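Local atomic coordinates of glycoside hydrolase family 31 (Trueperella pyogenes, PDB entry 5I0F), a protein that degrades cycloalternan, a cyclic glucose oligosaccharide, probably by a retaining glycosidase mechanism that passes through a covalent glycosyl-enzyme intermediate. Residues Gln451-Val456 and Leu504-Lys509; Gln446-Gln451 and Arg498-Leu503; Ser42-Phe47 and Phe109-Leu114; Met1-Pro6 and Gly34-Gly39. One frame throughout, in Å; residues are numbered along the deposited sequence.

In the fold
The four contacts form two distant pairs. Contact 4 closes first, then contact 3; both lie in the same antiparallel sheet of the N-terminal region, with centres about 10 Å apart. Strands 31-37 and 41-49, one from each contact, follow each other in the chain. Contacts 1 and 2 belong to the TIM-barrel domain, and their segments alternate. Their centres are about 8 Å apart, they share Gln451, and both press on helix 485-506, which receives helices 442-450 and 453-457 in succession. Centres of contacts 2 and 3 are about 50 Å apart. One pair thus joins strands of the N-terminal sheet, the other joins helices around the barrel, the domain that holds much of the glycan pocket.

Contact 1: Gln451-Val456 and Leu504-Lys509; sequences QRRYLV and LRSAGK
Ser506 OG is gripped by both terminal nitrogens of Arg453. NH1 of Arg453 donates to Ser506 OG at 2.9 Å and NH2 of Arg453 at 3.1 Å. The oxygen lies near the guanidinium plane and is met end-on, by NH1 and NH2 together. The bonds are bent, with N-H...O angles of 147° and 140°, as expected when two donors share one atom. Ser506 OG also bonds to Leu503 O. Glu450 and Glu457 form salt bridges with the same guanidinium, and these probably fix its rotation.

The rest of the contact is mainly apolar. Val456 CG1 stands anti to the backbone N (chi1 -176°), which points it at the end of the opposite helix. It meets Ala507 CB at 3.5 Å and Lys509 CD at 3.4 Å, both tight for carbon pairs. Val456 CG2 touches Leu504 CD2 at 4.0 Å. The Lys509 chain runs past the valine and carries NZ to a salt bridge with Asp460.

Helix 485-506 ends here in a Schellman motif, with Gly508 at positive phi and Lys509 N bonded to Leu504 O. Helix 453-457 lies against that end, and Val456 and Leu504 both rest on Phe464 of barrel strand 463-466.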
loop_
_atom_site.group_PDB
_atom_site.type_symbol
_atom_site.label_atom_id
_atom_site.label_comp_id
_atom_site.label_asym_id
_atom_site.label_seq_id
_atom_site.Cartn_x
_atom_site.Cartn_y
_atom_site.Cartn_z
ATOM N N GLN A 451 -5.644 -19.473 14.537
ATOM C CA GLN A 451 -5.337 -18.775 15.797
ATOM C C GLN A 451 -6.373 -17.665 16.137
ATOM O O GLN A 451 -6.577 -17.344 17.314
ATOM C CB GLN A 451 -3.931 -18.166 15.731
ATOM C CG GLN A 451 -2.766 -19.145 15.496
ATOM C CD GLN A 451 -2.250 -19.798 16.775
ATOM O OE1 GLN A 451 -2.017 -19.109 17.778
ATOM N NE2 GLN A 451 -2.040 -21.124 16.742
ATOM N N ARG A 452 -6.989 -17.073 15.114
ATOM C CA ARG A 452 -7.984 -15.987 15.255
ATOM C C ARG A 452 -9.429 -16.402 15.104
ATOM O O ARG A 452 -10.316 -15.540 15.210
ATOM C CB ARG A 452 -7.751 -14.901 14.174
ATOM C CG ARG A 452 -6.542 -14.055 14.408
ATOM C CD ARG A 452 -5.295 -14.583 13.717
ATOM N NE ARG A 452 -4.214 -13.730 14.159
ATOM C CZ ARG A 452 -2.949 -14.078 14.332
ATOM N NH1 ARG A 452 -2.498 -15.308 14.055
ATOM N NH2 ARG A 452 -2.118 -13.159 14.785
ATOM N N ARG A 453 -9.686 -17.681 14.822
ATOM C CA ARG A 453 -11.029 -18.127 14.462
ATOM C C ARG A 453 -12.035 -17.836 15.567
ATOM O O ARG A 453 -13.160 -17.409 15.285
ATOM C CB ARG A 453 -11.037 -19.628 14.100
ATOM C CG ARG A 453 -12.424 -20.200 13.775
ATOM C CD ARG A 453 -12.341 -21.647 13.296
ATOM N NE ARG A 453 -11.720 -21.701 11.982
ATOM C CZ ARG A 453 -12.318 -21.403 10.834
ATOM N NH1 ARG A 453 -13.592 -21.020 10.792
ATOM N NH2 ARG A 453 -11.621 -21.464 9.706
ATOM N N TYR A 454 -11.629 -18.037 16.816
ATOM C CA TYR A 454 -12.543 -17.786 17.970
ATOM C C TYR A 454 -13.054 -16.336 18.045
ATOM O O TYR A 454 -14.159 -16.103 18.536
ATOM C CB TYR A 454 -11.918 -18.190 19.303
ATOM C CG TYR A 454 -11.074 -17.115 19.936
ATOM C CD1 TYR A 454 -9.729 -16.954 19.597
ATOM C CD2 TYR A 454 -11.619 -16.242 20.874
ATOM C CE1 TYR A 454 -8.966 -15.969 20.186
ATOM C CE2 TYR A 454 -10.863 -15.247 21.450
ATOM C CZ TYR A 454 -9.539 -15.113 21.098
ATOM O OH TYR A 454 -8.802 -14.121 21.694
ATOM N N LEU A 455 -12.266 -15.382 17.551
ATOM C CA LEU A 455 -12.695 -13.970 17.504
ATOM C C LEU A 455 -13.961 -13.812 16.674
ATOM O O LEU A 455 -14.840 -13.039 17.030
ATOM C CB LEU A 455 -11.605 -13.069 16.902
ATOM C CG LEU A 455 -10.304 -13.024 17.693
ATOM C CD1 LEU A 455 -9.249 -12.317 16.853
ATOM C CD2 LEU A 455 -10.515 -12.345 19.055
ATOM N N VAL A 456 -14.025 -14.543 15.563
ATOM C CA VAL A 456 -15.157 -14.504 14.659
ATOM C C VAL A 456 -16.266 -15.453 15.158
ATOM O O VAL A 456 -17.416 -15.046 15.246
ATOM C CB VAL A 456 -14.752 -14.840 13.216
ATOM C CG1 VAL A 456 -15.936 -14.705 12.300
ATOM C CG2 VAL A 456 -13.664 -13.882 12.717
ATOM N N LEU A 504 -13.349 -15.394 7.382
ATOM C CA LEU A 504 -14.679 -14.823 7.544
ATOM C C LEU A 504 -15.767 -15.600 6.791
ATOM O O LEU A 504 -16.797 -15.942 7.368
ATOM C CB LEU A 504 -14.664 -13.372 7.111
ATOM C CG LEU A 504 -13.891 -12.445 8.080
ATOM C CD1 LEU A 504 -13.477 -11.174 7.369
ATOM C CD2 LEU A 504 -14.705 -12.111 9.315
ATOM N N ARG A 505 -15.507 -15.892 5.523
ATOM C CA ARG A 505 -16.392 -16.729 4.717
ATOM C C ARG A 505 -16.663 -18.065 5.385
ATOM O O ARG A 505 -17.809 -18.500 5.384
ATOM C CB ARG A 505 -15.816 -16.994 3.318
ATOM C CG ARG A 505 -15.799 -15.808 2.374
ATOM C CD ARG A 505 -15.127 -16.218 1.073
ATOM N NE ARG A 505 -14.880 -15.064 0.220
ATOM C CZ ARG A 505 -13.720 -14.407 0.082
ATOM N NH1 ARG A 505 -12.593 -14.767 0.716
ATOM N NH2 ARG A 505 -13.683 -13.357 -0.746
ATOM N N SER A 506 -15.625 -18.707 5.942
ATOM C CA SER A 506 -15.784 -20.024 6.599
ATOM C C SER A 506 -16.637 -19.970 7.854
ATOM O O SER A 506 -17.197 -20.985 8.265
ATOM C CB SER A 506 -14.419 -20.688 6.928
ATOM O OG SER A 506 -13.787 -20.083 8.045
ATOM N N ALA A 507 -16.722 -18.785 8.466
ATOM C CA ALA A 507 -17.502 -18.559 9.650
ATOM C C ALA A 507 -18.870 -17.932 9.370
ATOM O O ALA A 507 -19.489 -17.400 10.296
ATOM C CB ALA A 507 -16.707 -17.659 10.601
ATOM N N GLY A 508 -19.348 -17.971 8.125
ATOM C CA GLY A 508 -20.679 -17.469 7.807
ATOM C C GLY A 508 -20.799 -15.962 7.650
ATOM O O GLY A 508 -21.901 -15.428 7.721
ATOM N N LYS A 509 -19.691 -15.272 7.382
ATOM C CA LYS A 509 -19.698 -13.821 7.306
ATOM C C LYS A 509 -19.181 -13.295 5.962
ATOM O O LYS A 509 -18.481 -14.001 5.241
ATOM C CB LYS A 509 -18.857 -13.268 8.466
ATOM C CG LYS A 509 -19.509 -13.527 9.813
ATOM C CD LYS A 509 -18.607 -13.072 10.918
ATOM C CE LYS A 509 -19.253 -13.252 12.286
ATOM N NZ LYS A 509 -19.990 -12.029 12.652
#

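Contact 2: Gln446-Gln451 and Arg498-Leu503; sequences QWWTEQ and RAYGDL
Two helices of the TIM-barrel domain pack here, 442-450 and 485-506, through Trp448 and Thr449 on one and Ala499, Tyr500 and Leu503 on the other. Their local axes come within 9.6 Å and cross at -60°. Thr449 is the centre of the interface. Its CG2 is anti to the carbonyl carbon and reaches over the middle of one face of the Tyr500 ring. The same methyl lies 3.5 Å from Ala499 O and 4.0 Å from Ala499 CB. Thr449 CB packs on Leu503 CB at 4.0 Å.

The threonine hydroxyl takes a different course. Thr449 OG1 bonds to Arg445 O in its own helix and accepts from a water. That water also donates to Ala499 O at 2.8 Å, so it bridges the helices.

Trp448 adds a direct polar link. Its NE1 donates to Tyr500 OH at 2.9 Å, but the bond is bent to 131° and the oxygen is tilted from the indole plane. The two rings meet rim to rim with planes at 80°, and neither covers the other. Tyr500 OH has a further partner in Gln388.

Tyr500 and Leu503 also reach Phe464 of barrel strand 463-466, the tyrosine through an edge-to-face ring contact. Helices packed on one another and on a strand in this way are typical of the outer layer of a (beta/alpha)8 barrel.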
loop_
_atom_site.group_PDB
_atom_site.type_symbol
_atom_site.label_atom_id
_atom_site.label_comp_id
_atom_site.label_asym_id
_atom_site.label_seq_id
_atom_site.Cartn_x
_atom_site.Cartn_y
_atom_site.Cartn_z
ATOM N N GLN A 446 -4.464 -21.149 6.591
ATOM C CA GLN A 446 -5.299 -21.773 7.615
ATOM C C GLN A 446 -4.636 -21.810 8.989
ATOM O O GLN A 446 -5.318 -21.524 9.988
ATOM C CB GLN A 446 -5.831 -23.140 7.181
ATOM C CG GLN A 446 -6.974 -22.897 6.195
ATOM C CD GLN A 446 -7.680 -24.124 5.698
ATOM O OE1 GLN A 446 -7.448 -25.234 6.171
ATOM N NE2 GLN A 446 -8.576 -23.924 4.734
ATOM N N TRP A 447 -3.338 -22.109 9.032
ATOM C CA TRP A 447 -2.610 -22.156 10.294
ATOM C C TRP A 447 -2.652 -20.793 10.988
ATOM O O TRP A 447 -2.948 -20.699 12.170
ATOM C CB TRP A 447 -1.150 -22.623 10.103
ATOM C CG TRP A 447 -0.543 -23.020 11.396
ATOM C CD1 TRP A 447 -0.439 -24.285 11.899
ATOM C CD2 TRP A 447 0.004 -22.147 12.386
ATOM N NE1 TRP A 447 0.153 -24.255 13.141
ATOM C CE2 TRP A 447 0.424 -22.955 13.468
ATOM C CE3 TRP A 447 0.180 -20.759 12.466
ATOM C CZ2 TRP A 447 1.014 -22.430 14.601
ATOM C CZ3 TRP A 447 0.749 -20.231 13.604
ATOM C CH2 TRP A 447 1.155 -21.068 14.667
ATOM N N TRP A 448 -2.326 -19.746 10.249
ATOM C CA TRP A 448 -2.305 -18.403 10.793
ATOM C C TRP A 448 -3.692 -17.944 11.251
ATOM O O TRP A 448 -3.840 -17.431 12.367
ATOM C CB TRP A 448 -1.771 -17.436 9.726
ATOM C CG TRP A 448 -1.600 -16.034 10.224
ATOM C CD1 TRP A 448 -2.373 -14.949 9.913
ATOM C CD2 TRP A 448 -0.596 -15.561 11.127
ATOM N NE1 TRP A 448 -1.903 -13.835 10.553
ATOM C CE2 TRP A 448 -0.806 -14.179 11.295
ATOM C CE3 TRP A 448 0.468 -16.167 11.794
ATOM C CZ2 TRP A 448 -0.003 -13.396 12.108
ATOM C CZ3 TRP A 448 1.268 -15.391 12.626
ATOM C CH2 TRP A 448 1.037 -14.005 12.751
ATOM N N THR A 449 -4.706 -18.144 10.412
ATOM C CA THR A 449 -6.044 -17.646 10.729
ATOM C C THR A 449 -6.784 -18.502 11.779
ATOM O O THR A 449 -7.663 -18.004 12.460
ATOM C CB THR A 449 -6.915 -17.504 9.469
ATOM O OG1 THR A 449 -6.950 -18.751 8.771
ATOM C CG2 THR A 449 -6.354 -16.407 8.562
ATOM N N GLU A 450 -6.433 -19.773 11.915
ATOM C CA GLU A 450 -7.061 -20.625 12.917
ATOM C C GLU A 450 -6.812 -20.074 14.327
ATOM O O GLU A 450 -7.677 -20.157 15.189
ATOM C CB GLU A 450 -6.541 -22.060 12.801
ATOM C CG GLU A 450 -7.314 -23.075 13.611
ATOM C CD GLU A 450 -8.790 -23.207 13.234
ATOM O OE1 GLU A 450 -9.193 -22.908 12.094
ATOM O OE2 GLU A 450 -9.565 -23.637 14.122
ATOM N N GLN A 451 -5.644 -19.473 14.537
ATOM C CA GLN A 451 -5.337 -18.775 15.797
ATOM C C GLN A 451 -6.373 -17.665 16.137
ATOM O O GLN A 451 -6.577 -17.344 17.314
ATOM C CB GLN A 451 -3.931 -18.166 15.731
ATOM C CG GLN A 451 -2.766 -19.145 15.496
ATOM C CD GLN A 451 -2.250 -19.798 16.775
ATOM O OE1 GLN A 451 -2.017 -19.109 17.778
ATOM N NE2 GLN A 451 -2.040 -21.124 16.742
ATOM N N ARG A 498 -6.606 -12.267 1.303
ATOM C CA ARG A 498 -7.300 -13.525 1.023
ATOM C C ARG A 498 -7.444 -14.430 2.251
ATOM O O ARG A 498 -8.508 -14.991 2.489
ATOM C CB ARG A 498 -6.580 -14.294 -0.076
ATOM C CG ARG A 498 -7.208 -15.633 -0.412
ATOM C CD ARG A 498 -6.479 -16.356 -1.519
ATOM N NE ARG A 498 -7.173 -17.610 -1.843
ATOM C CZ ARG A 498 -6.740 -18.523 -2.702
ATOM N NH1 ARG A 498 -5.605 -18.355 -3.357
ATOM N NH2 ARG A 498 -7.460 -19.621 -2.900
ATOM N N ALA A 499 -6.364 -14.597 3.013
ATOM C CA ALA A 499 -6.379 -15.488 4.203
ATOM C C ALA A 499 -7.498 -15.103 5.160
ATOM O O ALA A 499 -8.241 -15.959 5.614
ATOM C CB ALA A 499 -5.048 -15.418 4.932
ATOM N N TYR A 500 -7.624 -13.801 5.447
ATOM C CA TYR A 500 -8.627 -13.343 6.412
ATOM C C TYR A 500 -10.043 -13.317 5.808
ATOM O O TYR A 500 -11.025 -13.629 6.506
ATOM C CB TYR A 500 -8.240 -11.997 7.007
ATOM C CG TYR A 500 -7.150 -12.076 8.052
ATOM C CD1 TYR A 500 -5.787 -12.088 7.698
ATOM C CD2 TYR A 500 -7.471 -12.134 9.397
ATOM C CE1 TYR A 500 -4.794 -12.138 8.673
ATOM C CE2 TYR A 500 -6.488 -12.168 10.377
ATOM C CZ TYR A 500 -5.154 -12.176 10.016
ATOM O OH TYR A 500 -4.206 -12.171 11.021
ATOM N N GLY A 501 -10.150 -12.978 4.521
ATOM C CA GLY A 501 -11.421 -13.116 3.799
ATOM C C GLY A 501 -11.964 -14.539 3.872
ATOM O O GLY A 501 -13.141 -14.745 4.168
ATOM N N ASP A 502 -11.088 -15.526 3.653
ATOM C CA ASP A 502 -11.469 -16.943 3.741
ATOM C C ASP A 502 -11.893 -17.356 5.162
ATOM O O ASP A 502 -12.829 -18.157 5.317
ATOM C CB ASP A 502 -10.337 -17.851 3.236
ATOM C CG ASP A 502 -10.141 -17.765 1.734
ATOM O OD1 ASP A 502 -11.013 -17.198 1.040
ATOM O OD2 ASP A 502 -9.099 -18.253 1.227
ATOM N N LEU A 503 -11.207 -16.846 6.196
ATOM C CA LEU A 503 -11.634 -17.085 7.583
ATOM C C LEU A 503 -13.068 -16.627 7.796
ATOM O O LEU A 503 -13.901 -17.380 8.282
ATOM C CB LEU A 503 -10.687 -16.410 8.592
ATOM C CG LEU A 503 -11.124 -16.467 10.057
ATOM C CD1 LEU A 503 -11.230 -17.923 10.511
ATOM C CD2 LEU A 503 -10.197 -15.644 10.942
HETATM O O HOH W 1 -7.539 -18.667 5.633
#

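Contact 3: Ser42-Phe47 and Phe109-Leu114; sequences SRMRCF and FEALTL
Arg45 and Glu110 lie side by side and point the same way. Glu110 is extended, with CG anti to the backbone N (chi1 -160°), and its OE2 meets Arg45 NH1 in a salt bridge of 3.2 Å. The guanidinium and carboxylate planes are turned 53° apart. Phe47 packs nearer the backbone of the same glutamate, its CE1 3.8 Å from Glu110 CB, with that carbon at the ring edge. Arg43 bends at chi3 (72°), which lays its guanidinium between two neighbours: Leu112 CD2 is over one face and Arg45 NH2 over the opposite one. A water links Arg43 NE to Glu110 O.

The backbones pair as antiparallel strands of the N-terminal sheet. Arg45 and Glu110 form a hydrogen-bonded pair, with both N...O distances 2.9 Å. Arg43 and Leu112 form another, in which Leu112 N donates to Arg43 O at 3.0 Å.

The opposite sheet face carries Met44, Cys46, Phe109 and Ala111. Met44 SD touches Ala111 CB at 3.5 Å and its CE approaches Phe109 CD1. Cys46 SG makes an oblique sulfur-aromatic contact with Phe109, 4.5 Å from the ring centroid. Ile2 and Met59 also touch Phe109 on this face.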
loop_
_atom_site.group_PDB
_atom_site.type_symbol
_atom_site.label_atom_id
_atom_site.label_comp_id
_atom_site.label_asym_id
_atom_site.label_seq_id
_atom_site.Cartn_x
_atom_site.Cartn_y
_atom_site.Cartn_z
ATOM N N SER A 42 41.444 -0.897 10.820
ATOM C CA SER A 42 42.338 0.143 10.328
ATOM C C SER A 42 42.432 0.145 8.805
ATOM O O SER A 42 42.804 1.151 8.227
ATOM C CB SER A 42 43.732 -0.031 10.931
ATOM O OG SER A 42 44.288 -1.265 10.534
ATOM N N ARG A 43 42.088 -0.977 8.168
ATOM C CA ARG A 43 42.264 -1.149 6.734
ATOM C C ARG A 43 41.291 -2.215 6.224
ATOM O O ARG A 43 40.993 -3.173 6.919
ATOM C CB ARG A 43 43.708 -1.582 6.459
ATOM C CG ARG A 43 44.117 -1.675 5.001
ATOM C CD ARG A 43 45.588 -2.079 4.864
ATOM N NE ARG A 43 45.808 -3.491 5.228
ATOM C CZ ARG A 43 46.893 -3.998 5.841
ATOM N NH1 ARG A 43 47.920 -3.230 6.226
ATOM N NH2 ARG A 43 46.945 -5.308 6.106
ATOM N N MET A 44 40.815 -2.024 5.006
ATOM C CA MET A 44 40.053 -3.009 4.278
ATOM C C MET A 44 40.445 -2.952 2.807
ATOM O O MET A 44 40.502 -1.857 2.219
ATOM C CB MET A 44 38.571 -2.688 4.393
ATOM C CG MET A 44 37.861 -3.416 5.504
ATOM S SD MET A 44 37.336 -5.028 4.893
ATOM C CE MET A 44 35.877 -4.500 3.994
ATOM N N ARG A 45 40.684 -4.118 2.213
ATOM C CA ARG A 45 41.007 -4.205 0.799
ATOM C C ARG A 45 40.113 -5.199 0.098
ATOM O O ARG A 45 39.696 -6.195 0.680
ATOM C CB ARG A 45 42.488 -4.560 0.605
ATOM C CG ARG A 45 43.392 -3.465 1.155
ATOM C CD ARG A 45 44.878 -3.679 0.951
ATOM N NE ARG A 45 45.322 -4.987 1.417
ATOM C CZ ARG A 45 46.543 -5.271 1.870
ATOM N NH1 ARG A 45 46.801 -6.522 2.252
ATOM N NH2 ARG A 45 47.499 -4.338 1.974
ATOM N N CYS A 46 39.784 -4.892 -1.148
ATOM C CA CYS A 46 39.024 -5.787 -2.012
ATOM C C CYS A 46 39.971 -6.351 -3.066
ATOM O O CYS A 46 40.567 -5.592 -3.846
ATOM C CB CYS A 46 37.886 -5.027 -2.695
ATOM S SG CYS A 46 36.846 -6.084 -3.719
ATOM N N PHE A 47 40.103 -7.671 -3.094
ATOM C CA PHE A 47 40.910 -8.362 -4.100
ATOM C C PHE A 47 39.992 -8.892 -5.197
ATOM O O PHE A 47 39.095 -9.693 -4.898
ATOM C CB PHE A 47 41.638 -9.546 -3.469
ATOM C CG PHE A 47 42.722 -9.153 -2.510
ATOM C CD1 PHE A 47 42.414 -8.801 -1.207
ATOM C CD2 PHE A 47 44.059 -9.145 -2.909
ATOM C CE1 PHE A 47 43.415 -8.445 -0.313
ATOM C CE2 PHE A 47 45.068 -8.785 -2.018
ATOM C CZ PHE A 47 44.740 -8.441 -0.716
ATOM N N PHE A 109 37.288 -9.907 0.402
ATOM C CA PHE A 109 37.720 -8.784 1.221
ATOM C C PHE A 109 38.688 -9.242 2.293
ATOM O O PHE A 109 38.580 -10.361 2.777
ATOM C CB PHE A 109 36.520 -8.126 1.876
ATOM C CG PHE A 109 35.497 -7.646 0.890
ATOM C CD1 PHE A 109 35.627 -6.392 0.290
ATOM C CD2 PHE A 109 34.424 -8.445 0.542
ATOM C CE1 PHE A 109 34.677 -5.948 -0.620
ATOM C CE2 PHE A 109 33.492 -8.021 -0.381
ATOM C CZ PHE A 109 33.614 -6.769 -0.960
ATOM N N GLU A 110 39.596 -8.353 2.664
ATOM C CA GLU A 110 40.539 -8.593 3.724
ATOM C C GLU A 110 40.633 -7.348 4.601
ATOM O O GLU A 110 40.908 -6.251 4.102
ATOM C CB GLU A 110 41.885 -8.937 3.109
ATOM C CG GLU A 110 42.836 -9.654 4.024
ATOM C CD GLU A 110 44.203 -9.788 3.396
ATOM O OE1 GLU A 110 44.476 -10.842 2.795
ATOM O OE2 GLU A 110 44.983 -8.818 3.466
ATOM N N ALA A 111 40.411 -7.513 5.907
ATOM C CA ALA A 111 40.460 -6.404 6.859
ATOM C C ALA A 111 41.560 -6.617 7.881
ATOM O O ALA A 111 41.886 -7.758 8.206
ATOM C CB ALA A 111 39.124 -6.277 7.580
ATOM N N LEU A 112 42.107 -5.516 8.394
ATOM C CA LEU A 112 43.006 -5.543 9.549
ATOM C C LEU A 112 42.301 -4.846 10.717
ATOM O O LEU A 112 41.959 -3.650 10.636
ATOM C CB LEU A 112 44.333 -4.861 9.229
ATOM C CG LEU A 112 45.441 -4.991 10.274
ATOM C CD1 LEU A 112 45.906 -6.436 10.417
ATOM C CD2 LEU A 112 46.612 -4.091 9.913
ATOM N N THR A 113 42.070 -5.598 11.796
ATOM C CA THR A 113 41.362 -5.078 12.954
ATOM C C THR A 113 42.303 -4.186 13.709
ATOM O O THR A 113 43.523 -4.290 13.551
ATOM C CB THR A 113 40.850 -6.195 13.880
ATOM O OG1 THR A 113 41.947 -6.828 14.542
ATOM C CG2 THR A 113 40.030 -7.243 13.072
ATOM N N LEU A 114 41.753 -3.347 14.577
ATOM C CA LEU A 114 42.583 -2.476 15.405
ATOM C C LEU A 114 43.564 -3.198 16.321
ATOM O O LEU A 114 44.610 -2.639 16.646
ATOM C CB LEU A 114 41.712 -1.536 16.235
ATOM C CG LEU A 114 40.907 -0.513 15.426
ATOM C CD1 LEU A 114 40.209 0.433 16.393
ATOM C CD2 LEU A 114 41.784 0.267 14.457
HETATM O O HOH W 2 45.192 -2.110 12.870
HETATM O O HOH W 3 43.658 -5.488 4.099
#

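Contact 4: Met1-Pro6 and Gly34-Gly39; sequences MITHRP and GATTSG
Backbone hydrogen bonds join the first residues of the chain in antiparallel fashion to strand 31-37 and to Ser38 just after it. Thr3 and Thr36 form the hydrogen-bonded pair: Thr3 N to Thr36 O is 2.7 Å and Thr36 N to Thr3 O is 3.0 Å. Ser38 N donates to Met1 O at 2.8 Å.

Side-chain bonds lie at both ends. His4 ND1 donates to Gly34 O at 2.7 Å, with the oxygen in the imidazole plane. His4 CG is anti to the backbone N (chi1 175°), which turns the ring toward that carbonyl. NE2 bonds to Tyr107 OH, so both ring nitrogens are used. At the other end Met1 N donates to Ser38 OG at 2.8 Å and also bonds to Glu119.

Apolar contact is slight: Ile2 CG2 reaches Ala35 CB at 4.2 Å. The Thr3 and Thr36 side chains lie side by side, pointing the same way, in van der Waals contact, with Thr3 CB 3.4 Å from Thr36 OG1.

With ND1 protonated, a neutral His4 would probably accept from Tyr107 OH at NE2. The amino group of Met1, probably charged, has Glu119 beside it as a likely counter-charge.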
loop_
_atom_site.group_PDB
_atom_site.type_symbol
_atom_site.label_atom_id
_atom_site.label_comp_id
_atom_site.label_asym_id
_atom_site.label_seq_id
_atom_site.Cartn_x
_atom_site.Cartn_y
_atom_site.Cartn_z
ATOM N N MET A 1 34.251 -9.692 12.056
ATOM C CA MET A 1 33.658 -10.391 10.890
ATOM C C MET A 1 33.316 -9.349 9.834
ATOM O O MET A 1 32.820 -8.266 10.161
ATOM C CB MET A 1 32.383 -11.160 11.287
ATOM C CG MET A 1 31.767 -11.949 10.138
ATOM S SD MET A 1 30.161 -12.685 10.484
ATOM C CE MET A 1 29.133 -11.267 10.901
ATOM N N ILE A 2 33.573 -9.710 8.577
ATOM C CA ILE A 2 33.259 -8.882 7.408
ATOM C C ILE A 2 31.925 -9.344 6.840
ATOM O O ILE A 2 31.700 -10.548 6.674
ATOM C CB ILE A 2 34.348 -9.010 6.319
ATOM C CG1 ILE A 2 35.717 -8.575 6.872
ATOM C CG2 ILE A 2 33.965 -8.197 5.085
ATOM C CD1 ILE A 2 36.889 -8.836 5.926
ATOM N N THR A 3 31.033 -8.391 6.570
ATOM C CA THR A 3 29.762 -8.679 5.926
ATOM C C THR A 3 29.713 -8.042 4.539
ATOM O O THR A 3 29.932 -6.839 4.375
ATOM C CB THR A 3 28.582 -8.165 6.782
ATOM O OG1 THR A 3 28.629 -8.800 8.058
ATOM C CG2 THR A 3 27.228 -8.471 6.138
ATOM N N HIS A 4 29.431 -8.872 3.550
ATOM C CA HIS A 4 29.120 -8.408 2.214
ATOM C C HIS A 4 27.952 -9.227 1.702
ATOM O O HIS A 4 27.997 -10.441 1.725
ATOM C CB HIS A 4 30.310 -8.562 1.283
ATOM C CG HIS A 4 30.005 -8.210 -0.138
ATOM N ND1 HIS A 4 29.918 -6.910 -0.577
ATOM C CD2 HIS A 4 29.743 -8.990 -1.213
ATOM C CE1 HIS A 4 29.651 -6.901 -1.870
ATOM N NE2 HIS A 4 29.539 -8.152 -2.279
ATOM N N ARG A 5 26.892 -8.536 1.293
ATOM C CA ARG A 5 25.733 -9.156 0.644
ATOM C C ARG A 5 25.566 -8.422 -0.674
ATOM O O ARG A 5 25.244 -7.242 -0.665
ATOM C CB ARG A 5 24.469 -8.937 1.475
ATOM C CG ARG A 5 24.421 -9.669 2.811
ATOM C CD ARG A 5 23.118 -9.353 3.545
ATOM N NE ARG A 5 23.054 -7.954 3.972
ATOM C CZ ARG A 5 22.061 -7.407 4.678
ATOM N NH1 ARG A 5 21.008 -8.125 5.055
ATOM N NH2 ARG A 5 22.128 -6.120 5.018
ATOM N N PRO A 6 25.794 -9.093 -1.810
ATOM C CA PRO A 6 25.765 -8.409 -3.107
ATOM C C PRO A 6 24.521 -7.535 -3.354
ATOM O O PRO A 6 24.624 -6.485 -3.960
ATOM C CB PRO A 6 25.784 -9.575 -4.099
ATOM C CG PRO A 6 26.512 -10.650 -3.397
ATOM C CD PRO A 6 26.086 -10.538 -1.968
ATOM N N GLY A 34 30.712 -2.282 -1.647
ATOM C CA GLY A 34 30.615 -2.032 -0.209
ATOM C C GLY A 34 30.758 -3.282 0.656
ATOM O O GLY A 34 30.353 -4.373 0.264
ATOM N N ALA A 35 31.352 -3.108 1.831
ATOM C CA ALA A 35 31.420 -4.154 2.862
ATOM C C ALA A 35 31.427 -3.482 4.218
ATOM O O ALA A 35 31.825 -2.326 4.328
ATOM C CB ALA A 35 32.666 -5.017 2.680
ATOM N N THR A 36 30.958 -4.192 5.241
ATOM C CA THR A 36 31.031 -3.709 6.601
ATOM C C THR A 36 31.846 -4.683 7.470
ATOM O O THR A 36 31.976 -5.875 7.155
ATOM C CB THR A 36 29.642 -3.519 7.238
ATOM O OG1 THR A 36 28.985 -4.784 7.334
ATOM C CG2 THR A 36 28.784 -2.563 6.408
ATOM N N THR A 37 32.398 -4.136 8.543
ATOM C CA THR A 37 33.091 -4.895 9.562
ATOM C C THR A 37 32.317 -4.787 10.880
ATOM O O THR A 37 31.815 -3.714 11.222
ATOM C CB THR A 37 34.528 -4.379 9.739
ATOM O OG1 THR A 37 34.506 -2.988 10.081
ATOM C CG2 THR A 37 35.306 -4.533 8.445
ATOM N N SER A 38 32.225 -5.909 11.595
ATOM C CA SER A 38 31.517 -5.978 12.879
ATOM C C SER A 38 32.248 -5.203 13.965
ATOM O O SER A 38 31.619 -4.597 14.832
ATOM C CB SER A 38 31.330 -7.435 13.331
ATOM O OG SER A 38 32.575 -8.058 13.620
ATOM N N GLY A 39 33.575 -5.248 13.933
ATOM C CA GLY A 39 34.391 -4.454 14.821
ATOM C C GLY A 39 35.061 -3.322 14.082
ATOM O O GLY A 39 34.971 -3.222 12.854
HETATM O O HOH W 4 35.868 -6.664 12.592
#